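Long-range contact in DNA damage response protein Rtt109, putative (PDB 5ZB9), which probably acetylates histone H3 on lysine, with acetyl-CoA as donor, in nucleosome assembly and the DNA damage response: residues A[144-156]-A[428-440]. Numbering follows the deposited sequence. Where two conformers were deposited one is given.
Sequences NQYLFPGSIENPE and INFLIDQDFNTKH
A type II beta turn, F148 to S151, in the loop between strand 133-140 and helix 162-177 packs against the linker joining helices 421-432 and 439-457. F148 and F436 form a T-shaped (edge-to-face) stack: CD1 of F148 lies 3.8 Å from CE1 of F436, over one face of the F436 ring, with the planes at 72°. A flat ring suits F148 because its edge can meet the face of F436, and suits F436 because it offers that face. CE1 of F148 also reaches CD2 of L431, at 3.8 Å; the anti chi1 of L431 (-177°) carries its branched end toward the F148 ring. F436 in turn leans on A442 of helix 439-457, while L431 meets F56 of strand 50-61. One backbone hydrogen bond ties the two loops, from F436 N to P149 O (3.2 Å); the N-H...O angle is 140°, so the bond is bent. P149 suits the second position of the turn because its ring holds phi near the value needed there, and that ring rests on the end of helix 421-432, CG lying 3.0 Å from the carbonyl O of I432. CD1 of I432 touches CB of Y146 at 3.8 Å. G150 takes the positive phi that a type II turn favours in glycine, and its bare CA leaves space for the amide of N437, whose OD1 comes within 3.6 Å of it. Beyond, ND2 of N437 comes 2.8 Å from OE1 of E153. The contact is thus a beta turn seated on an interhelical linker; F148 lies about 6 Å, side chain to side chain, from S96, which binds CoA in another structure of this protein, so the turn sits close to the acetyltransferase cofactor site.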
ATOM      1  N   ASN A 144       1.016  -8.935 -13.973  1.00 71.39           N
ATOM      2  CA  ASN A 144       1.928 -10.050 -13.738  1.00 77.53           C
ATOM      3  C   ASN A 144       2.673  -9.890 -12.420  1.00 83.37           C
ATOM      4  O   ASN A 144       3.885  -9.656 -12.424  1.00 93.77           O
ATOM      5  CB  ASN A 144       2.938 -10.169 -14.884  1.00 79.45           C
ATOM      6  CG  ASN A 144       2.313  -9.930 -16.250  1.00 89.18           C
ATOM      7  OD1 ASN A 144       1.301 -10.541 -16.601  1.00 89.02           O
ATOM      8  ND2 ASN A 144       2.913  -9.031 -17.026  1.00 79.09           N
ATOM      9  N   GLN A 145       1.950  -9.991 -11.303  1.00 76.56           N
ATOM     10  CA  GLN A 145       2.562  -9.912  -9.978  1.00 72.96           C
ATOM     11  C   GLN A 145       3.751 -10.878  -9.902  1.00 79.99           C
ATOM     12  O   GLN A 145       3.664 -12.020 -10.366  1.00 83.58           O
ATOM     13  CB  GLN A 145       1.535 -10.227  -8.879  1.00 59.03           C
ATOM     14  CG  GLN A 145       0.345  -9.258  -8.799  1.00 55.42           C
ATOM     15  CD  GLN A 145       0.569  -8.076  -7.843  1.00 53.93           C
ATOM     16  OE1 GLN A 145       1.612  -7.968  -7.193  1.00 49.99           O
ATOM     17  NE2 GLN A 145      -0.419  -7.188  -7.758  1.00 40.11           N
ATOM     18  N   TYR A 146       4.865 -10.396  -9.355  1.00 73.82           N
ATOM     19  CA  TYR A 146       6.088 -11.184  -9.228  1.00 71.45           C
ATOM     20  C   TYR A 146       5.849 -12.529  -8.550  1.00 63.80           C
ATOM     21  O   TYR A 146       6.304 -13.574  -9.018  1.00 64.66           O
ATOM     22  CB  TYR A 146       7.141 -10.423  -8.409  1.00 69.97           C
ATOM     23  CG  TYR A 146       7.654  -9.133  -9.011  1.00 84.33           C
ATOM     24  CD1 TYR A 146       8.938  -9.058  -9.539  1.00 88.37           C
ATOM     25  CD2 TYR A 146       6.869  -7.984  -9.027  1.00 80.52           C
ATOM     26  CE1 TYR A 146       9.424  -7.879 -10.082  1.00 93.58           C
ATOM     27  CE2 TYR A 146       7.344  -6.799  -9.568  1.00 83.62           C
ATOM     28  CZ  TYR A 146       8.622  -6.753 -10.094  1.00 89.97           C
ATOM     29  OH  TYR A 146       9.103  -5.581 -10.635  1.00 89.50           O
ATOM     30  N   LEU A 147       5.098 -12.471  -7.456  1.00 59.21           N
ATOM     31  CA  LEU A 147       5.207 -13.420  -6.356  1.00 47.06           C
ATOM     32  C   LEU A 147       5.225 -14.897  -6.699  1.00 39.16           C
ATOM     33  O   LEU A 147       6.192 -15.578  -6.386  1.00 47.63           O
ATOM     34  CB  LEU A 147       4.082 -13.163  -5.357  1.00 43.80           C
ATOM     35  CG  LEU A 147       4.378 -11.986  -4.434  1.00 38.76           C
ATOM     36  CD1 LEU A 147       3.367 -11.940  -3.305  1.00 39.12           C
ATOM     37  CD2 LEU A 147       5.798 -12.078  -3.893  1.00 32.96           C
ATOM     38  N   PHE A 148       4.169 -15.404  -7.315  1.00 44.52           N
ATOM     39  CA  PHE A 148       4.023 -16.855  -7.424  1.00 51.99           C
ATOM     40  C   PHE A 148       3.941 -17.346  -8.868  1.00 53.21           C
ATOM     41  O   PHE A 148       2.854 -17.473  -9.428  1.00 52.58           O
ATOM     42  CB  PHE A 148       2.791 -17.306  -6.640  1.00 41.24           C
ATOM     43  CG  PHE A 148       2.775 -16.818  -5.224  1.00 43.14           C
ATOM     44  CD1 PHE A 148       3.785 -17.183  -4.344  1.00 39.64           C
ATOM     45  CD2 PHE A 148       1.756 -15.992  -4.769  1.00 37.26           C
ATOM     46  CE1 PHE A 148       3.783 -16.739  -3.033  1.00 30.40           C
ATOM     47  CE2 PHE A 148       1.744 -15.550  -3.456  1.00 34.45           C
ATOM     48  CZ  PHE A 148       2.765 -15.922  -2.588  1.00 29.49           C
ATOM     49  N   PRO A 149       5.102 -17.636  -9.469  1.00 61.27           N
ATOM     50  CA  PRO A 149       5.137 -18.043 -10.875  1.00 59.15           C
ATOM     51  C   PRO A 149       4.543 -19.428 -11.097  1.00 53.88           C
ATOM     52  O   PRO A 149       4.763 -20.360 -10.319  1.00 52.00           O
ATOM     53  CB  PRO A 149       6.634 -18.028 -11.206  1.00 56.58           C
ATOM     54  CG  PRO A 149       7.238 -17.141 -10.161  1.00 63.12           C
ATOM     55  CD  PRO A 149       6.459 -17.465  -8.928  1.00 54.01           C
ATOM     56  N   GLY A 150       3.777 -19.550 -12.172  1.00 58.61           N
ATOM     57  CA  GLY A 150       3.165 -20.814 -12.512  1.00 62.92           C
ATOM     58  C   GLY A 150       1.805 -20.975 -11.867  1.00 67.55           C
ATOM     59  O   GLY A 150       0.976 -21.755 -12.346  1.00 66.30           O
ATOM     60  N   SER A 151       1.569 -20.234 -10.786  1.00 56.00           N
ATOM     61  CA  SER A 151       0.279 -20.281 -10.112  1.00 53.24           C
ATOM     62  C   SER A 151      -0.824 -19.821 -11.061  1.00 56.15           C
ATOM     63  O   SER A 151      -2.000 -20.133 -10.857  1.00 55.20           O
ATOM     64  CB  SER A 151       0.291 -19.418  -8.845  1.00 48.70           C
ATOM     65  OG  SER A 151       0.490 -18.050  -9.152  1.00 46.38           O
ATOM     66  N   ILE A 152      -0.437 -19.083 -12.100  1.00 61.23           N
ATOM     67  CA  ILE A 152      -1.390 -18.634 -13.113  1.00 68.85           C
ATOM     68  C   ILE A 152      -1.957 -19.831 -13.888  1.00 65.81           C
ATOM     69  O   ILE A 152      -3.092 -19.790 -14.369  1.00 59.62           O
ATOM     70  CB  ILE A 152      -0.745 -17.615 -14.095  1.00 63.47           C
ATOM     71  CG1 ILE A 152      -1.815 -16.973 -14.983  1.00 55.01           C
ATOM     72  CG2 ILE A 152       0.365 -18.265 -14.922  1.00 51.08           C
ATOM     73  CD1 ILE A 152      -1.295 -15.886 -15.888  1.00 63.18           C
ATOM     74  N   GLU A 153      -1.177 -20.906 -13.976  1.00 61.16           N
ATOM     75  CA  GLU A 153      -1.614 -22.112 -14.667  1.00 61.36           C
ATOM     76  C   GLU A 153      -2.554 -22.959 -13.812  1.00 65.06           C
ATOM     77  O   GLU A 153      -3.285 -23.798 -14.337  1.00 69.27           O
ATOM     78  CB  GLU A 153      -0.407 -22.943 -15.095  1.00 65.58           C
ATOM     79  CG  GLU A 153       0.511 -22.229 -16.069  1.00 73.98           C
ATOM     80  CD  GLU A 153       1.680 -23.091 -16.493  1.00 84.90           C
ATOM     81  OE1 GLU A 153       1.608 -24.325 -16.302  1.00 82.04           O
ATOM     82  OE2 GLU A 153       2.679 -22.534 -17.000  1.00 95.27           O
ATOM     83  N   ASN A 154      -2.528 -22.739 -12.499  1.00 58.32           N
ATOM     84  CA  ASN A 154      -3.423 -23.445 -11.588  1.00 56.13           C
ATOM     85  C   ASN A 154      -4.870 -23.068 -11.879  1.00 59.60           C
ATOM     86  O   ASN A 154      -5.283 -21.937 -11.628  1.00 62.93           O
ATOM     87  CB  ASN A 154      -3.057 -23.139 -10.127  1.00 50.70           C
ATOM     88  CG  ASN A 154      -4.111 -23.619  -9.129  1.00 54.38           C
ATOM     89  OD1 ASN A 154      -4.919 -24.503  -9.425  1.00 58.31           O
ATOM     90  ND2 ASN A 154      -4.102 -23.031  -7.931  1.00 48.38           N
ATOM     91  N   PRO A 155      -5.652 -24.029 -12.401  1.00 65.19           N
ATOM     92  CA  PRO A 155      -7.044 -23.804 -12.813  1.00 55.32           C
ATOM     93  C   PRO A 155      -7.936 -23.308 -11.679  1.00 57.30           C
ATOM     94  O   PRO A 155      -9.054 -22.862 -11.929  1.00 66.13           O
ATOM     95  CB  PRO A 155      -7.495 -25.191 -13.284  1.00 60.36           C
ATOM     96  CG  PRO A 155      -6.225 -25.919 -13.610  1.00 60.30           C
ATOM     97  CD  PRO A 155      -5.233 -25.426 -12.616  1.00 57.84           C
ATOM     98  N   GLU A 156      -7.441 -23.376 -10.450  1.00 58.28           N
ATOM     99  CA  GLU A 156      -8.230 -22.988  -9.286  1.00 60.33           C
ATOM    100  C   GLU A 156      -7.973 -21.552  -8.848  1.00 55.46           C
ATOM    101  O   GLU A 156      -8.679 -21.023  -7.992  1.00 54.01           O
ATOM    102  CB  GLU A 156      -7.947 -23.943  -8.129  1.00 60.97           C
ATOM    103  CG  GLU A 156      -8.413 -25.359  -8.398  1.00 61.57           C
ATOM    104  CD  GLU A 156      -9.907 -25.426  -8.616  1.00 71.59           C
ATOM    105  OE1 GLU A 156     -10.652 -24.867  -7.779  1.00 69.75           O
ATOM    106  OE2 GLU A 156     -10.333 -26.020  -9.632  1.00 72.29           O
ATOM    107  N   ILE A 428      12.710 -12.893  -0.789  1.00 28.68           N
ATOM    108  CA  ILE A 428      11.683 -12.659  -1.811  1.00 35.73           C
ATOM    109  C   ILE A 428      12.070 -13.303  -3.143  1.00 36.12           C
ATOM    110  O   ILE A 428      11.250 -13.960  -3.786  1.00 33.82           O
ATOM    111  CB  ILE A 428      11.413 -11.149  -2.038  1.00 35.04           C
ATOM    112  CG1 ILE A 428      11.052 -10.454  -0.720  1.00 33.67           C
ATOM    113  CG2 ILE A 428      10.303 -10.953  -3.057  1.00 32.20           C
ATOM    114  CD1 ILE A 428       9.933 -11.132   0.043  1.00 27.96           C
ATOM    115  N   ASN A 429      13.323 -13.129  -3.551  1.00 35.34           N
ATOM    116  CA  ASN A 429      13.785 -13.717  -4.801  1.00 34.43           C
ATOM    117  C   ASN A 429      13.714 -15.234  -4.791  1.00 38.89           C
ATOM    118  O   ASN A 429      13.356 -15.839  -5.797  1.00 46.50           O
ATOM    119  CB  ASN A 429      15.203 -13.272  -5.107  1.00 30.23           C
ATOM    120  CG  ASN A 429      15.271 -11.826  -5.504  1.00 36.07           C
ATOM    121  OD1 ASN A 429      14.317 -11.280  -6.062  1.00 46.68           O
ATOM    122  ND2 ASN A 429      16.395 -11.185  -5.216  1.00 37.16           N
ATOM    123  N   PHE A 430      14.052 -15.847  -3.659  1.00 35.62           N
ATOM    124  CA  PHE A 430      13.957 -17.298  -3.532  1.00 32.55           C
ATOM    125  C   PHE A 430      12.526 -17.751  -3.800  1.00 38.55           C
ATOM    126  O   PHE A 430      12.293 -18.727  -4.512  1.00 43.73           O
ATOM    127  CB  PHE A 430      14.403 -17.758  -2.142  1.00 31.87           C
ATOM    128  CG  PHE A 430      14.450 -19.255  -1.986  1.00 37.70           C
ATOM    129  CD1 PHE A 430      15.623 -19.958  -2.240  1.00 32.49           C
ATOM    130  CD2 PHE A 430      13.323 -19.962  -1.587  1.00 34.20           C
ATOM    131  CE1 PHE A 430      15.668 -21.332  -2.100  1.00 30.51           C
ATOM    132  CE2 PHE A 430      13.359 -21.344  -1.454  1.00 35.52           C
ATOM    133  CZ  PHE A 430      14.533 -22.029  -1.708  1.00 34.14           C
ATOM    134  N   LEU A 431      11.572 -17.028  -3.226  1.00 36.37           N
ATOM    135  CA  LEU A 431      10.165 -17.357  -3.373  1.00 37.56           C
ATOM    136  C   LEU A 431       9.733 -17.249  -4.829  1.00 36.93           C
ATOM    137  O   LEU A 431       8.997 -18.093  -5.337  1.00 38.54           O
ATOM    138  CB  LEU A 431       9.314 -16.436  -2.492  1.00 30.56           C
ATOM    139  CG  LEU A 431       7.802 -16.680  -2.470  1.00 37.99           C
ATOM    140  CD1 LEU A 431       7.479 -18.133  -2.113  1.00 26.28           C
ATOM    141  CD2 LEU A 431       7.120 -15.713  -1.504  1.00 30.93           C
ATOM    142  N   ILE A 432      10.201 -16.202  -5.494  1.00 39.53           N
ATOM    143  CA  ILE A 432       9.865 -15.966  -6.889  1.00 48.39           C
ATOM    144  C   ILE A 432      10.463 -17.054  -7.779  1.00 48.84           C
ATOM    145  O   ILE A 432       9.886 -17.414  -8.797  1.00 57.80           O
ATOM    146  CB  ILE A 432      10.354 -14.574  -7.346  1.00 51.78           C
ATOM    147  CG1 ILE A 432       9.662 -13.480  -6.532  1.00 44.04           C
ATOM    148  CG2 ILE A 432      10.095 -14.359  -8.827  1.00 54.15           C
ATOM    149  CD1 ILE A 432      10.155 -12.086  -6.854  1.00 52.39           C
ATOM    150  N   ASP A 433      11.606 -17.602  -7.380  1.00 46.14           N
ATOM    151  CA  ASP A 433      12.258 -18.650  -8.163  1.00 45.39           C
ATOM    152  C   ASP A 433      11.608 -20.027  -8.016  1.00 47.23           C
ATOM    153  O   ASP A 433      12.120 -21.005  -8.559  1.00 49.99           O
ATOM    154  CB  ASP A 433      13.736 -18.765  -7.779  1.00 49.20           C
ATOM    155  CG  ASP A 433      14.541 -17.534  -8.159  1.00 62.85           C
ATOM    156  OD1 ASP A 433      14.058 -16.732  -8.994  1.00 63.10           O
ATOM    157  OD2 ASP A 433      15.663 -17.372  -7.623  1.00 64.90           O
ATOM    158  N   GLN A 434      10.497 -20.115  -7.291  1.00 42.62           N
ATOM    159  CA  GLN A 434       9.885 -21.415  -7.032  1.00 37.92           C
ATOM    160  C   GLN A 434       8.759 -21.707  -8.009  1.00 42.45           C
ATOM    161  O   GLN A 434       8.507 -20.929  -8.922  1.00 50.78           O
ATOM    162  CB  GLN A 434       9.373 -21.494  -5.592  1.00 37.80           C
ATOM    163  CG  GLN A 434      10.444 -21.211  -4.560  1.00 40.55           C
ATOM    164  CD  GLN A 434      11.643 -22.137  -4.689  1.00 39.04           C
ATOM    165  OE1 GLN A 434      11.490 -23.354  -4.739  1.00 38.20           O
ATOM    166  NE2 GLN A 434      12.839 -21.563  -4.739  1.00 33.59           N
ATOM    167  N   ASP A 435       8.083 -22.834  -7.801  1.00 46.58           N
ATOM    168  CA  ASP A 435       7.039 -23.265  -8.719  0.50 44.74           C
ATOM    169  C   ASP A 435       5.735 -23.540  -7.982  1.00 43.99           C
ATOM    170  O   ASP A 435       5.718 -24.154  -6.920  1.00 43.05           O
ATOM    171  CB  ASP A 435       7.484 -24.507  -9.500  0.50 48.41           C
ATOM    172  CG  ASP A 435       8.522 -24.187 -10.570  0.50 49.90           C
ATOM    173  OD1 ASP A 435       8.607 -23.013 -10.994  0.50 48.88           O
ATOM    174  OD2 ASP A 435       9.249 -25.113 -10.996  0.50 50.12           O
ATOM    175  N   PHE A 436       4.632 -23.056  -8.549  1.00 45.90           N
ATOM    176  CA  PHE A 436       3.324 -23.208  -7.906  1.00 45.62           C
ATOM    177  C   PHE A 436       2.257 -23.701  -8.880  1.00 50.14           C
ATOM    178  O   PHE A 436       1.057 -23.561  -8.623  1.00 41.02           O
ATOM    179  CB  PHE A 436       2.889 -21.882  -7.260  1.00 40.95           C
ATOM    180  CG  PHE A 436       3.800 -21.432  -6.150  1.00 37.47           C
ATOM    181  CD1 PHE A 436       4.894 -20.621  -6.419  1.00 31.87           C
ATOM    182  CD2 PHE A 436       3.586 -21.856  -4.843  1.00 32.13           C
ATOM    183  CE1 PHE A 436       5.746 -20.229  -5.405  1.00 32.75           C
ATOM    184  CE2 PHE A 436       4.433 -21.472  -3.824  1.00 25.49           C
ATOM    185  CZ  PHE A 436       5.516 -20.656  -4.103  1.00 30.06           C
ATOM    186  N   ASN A 437       2.706 -24.298  -9.982  1.00 50.18           N
ATOM    187  CA  ASN A 437       1.813 -24.816 -11.019  1.00 50.27           C
ATOM    188  C   ASN A 437       0.829 -25.876 -10.548  1.00 47.55           C
ATOM    189  O   ASN A 437      -0.336 -25.861 -10.939  1.00 56.90           O
ATOM    190  CB  ASN A 437       2.632 -25.389 -12.163  1.00 53.09           C
ATOM    191  CG  ASN A 437       3.444 -24.339 -12.865  1.00 67.79           C
ATOM    192  OD1 ASN A 437       4.617 -24.124 -12.559  1.00 65.04           O
ATOM    193  ND2 ASN A 437       2.818 -23.662 -13.813  1.00 79.32           N
ATOM    194  N   THR A 438       1.303 -26.811  -9.730  1.00 45.50           N
ATOM    195  CA  THR A 438       0.442 -27.877  -9.224  1.00 48.70           C
ATOM    196  C   THR A 438       0.467 -27.911  -7.705  1.00 46.25           C
ATOM    197  O   THR A 438       1.363 -27.336  -7.079  1.00 44.57           O
ATOM    198  CB  THR A 438       0.867 -29.256  -9.755  1.00 50.11           C
ATOM    199  OG1 THR A 438       2.088 -29.656  -9.119  1.00 48.00           O
ATOM    200  CG2 THR A 438       1.069 -29.214 -11.263  1.00 43.69           C
ATOM    201  N   LYS A 439      -0.512 -28.587  -7.119  1.00 41.60           N
ATOM    202  CA  LYS A 439      -0.582 -28.738  -5.672  1.00 36.45           C
ATOM    203  C   LYS A 439       0.730 -29.259  -5.097  1.00 45.34           C
ATOM    204  O   LYS A 439       1.276 -28.684  -4.149  1.00 43.93           O
ATOM    205  CB  LYS A 439      -1.727 -29.674  -5.290  1.00 31.57           C
ATOM    206  CG  LYS A 439      -1.790 -29.993  -3.816  1.00 48.17           C
ATOM    207  CD  LYS A 439      -3.054 -30.753  -3.454  1.00 45.85           C
ATOM    208  CE  LYS A 439      -3.081 -32.137  -4.090  1.00 70.96           C
ATOM    209  NZ  LYS A 439      -4.321 -32.890  -3.722  1.00 70.37           N
ATOM    210  N   HIS A 440       1.251 -30.327  -5.691  1.00 49.23           N
ATOM    211  CA  HIS A 440       2.449 -30.968  -5.158  0.50 47.27           C
ATOM    212  C   HIS A 440       3.675 -30.066  -5.255  1.00 43.50           C
ATOM    213  O   HIS A 440       4.479 -30.013  -4.322  1.00 47.94           O
ATOM    214  CB  HIS A 440       2.708 -32.300  -5.868  0.50 45.84           C
ATOM    215  CG  HIS A 440       1.670 -33.342  -5.586  0.50 45.01           C
ATOM    216  ND1 HIS A 440       1.625 -34.549  -6.251  0.50 50.30           N
ATOM    217  CD2 HIS A 440       0.633 -33.352  -4.715  0.50 45.79           C
ATOM    218  CE1 HIS A 440       0.606 -35.259  -5.800  0.50 50.50           C
ATOM    219  NE2 HIS A 440      -0.012 -34.554  -4.869  0.50 54.47           N
TER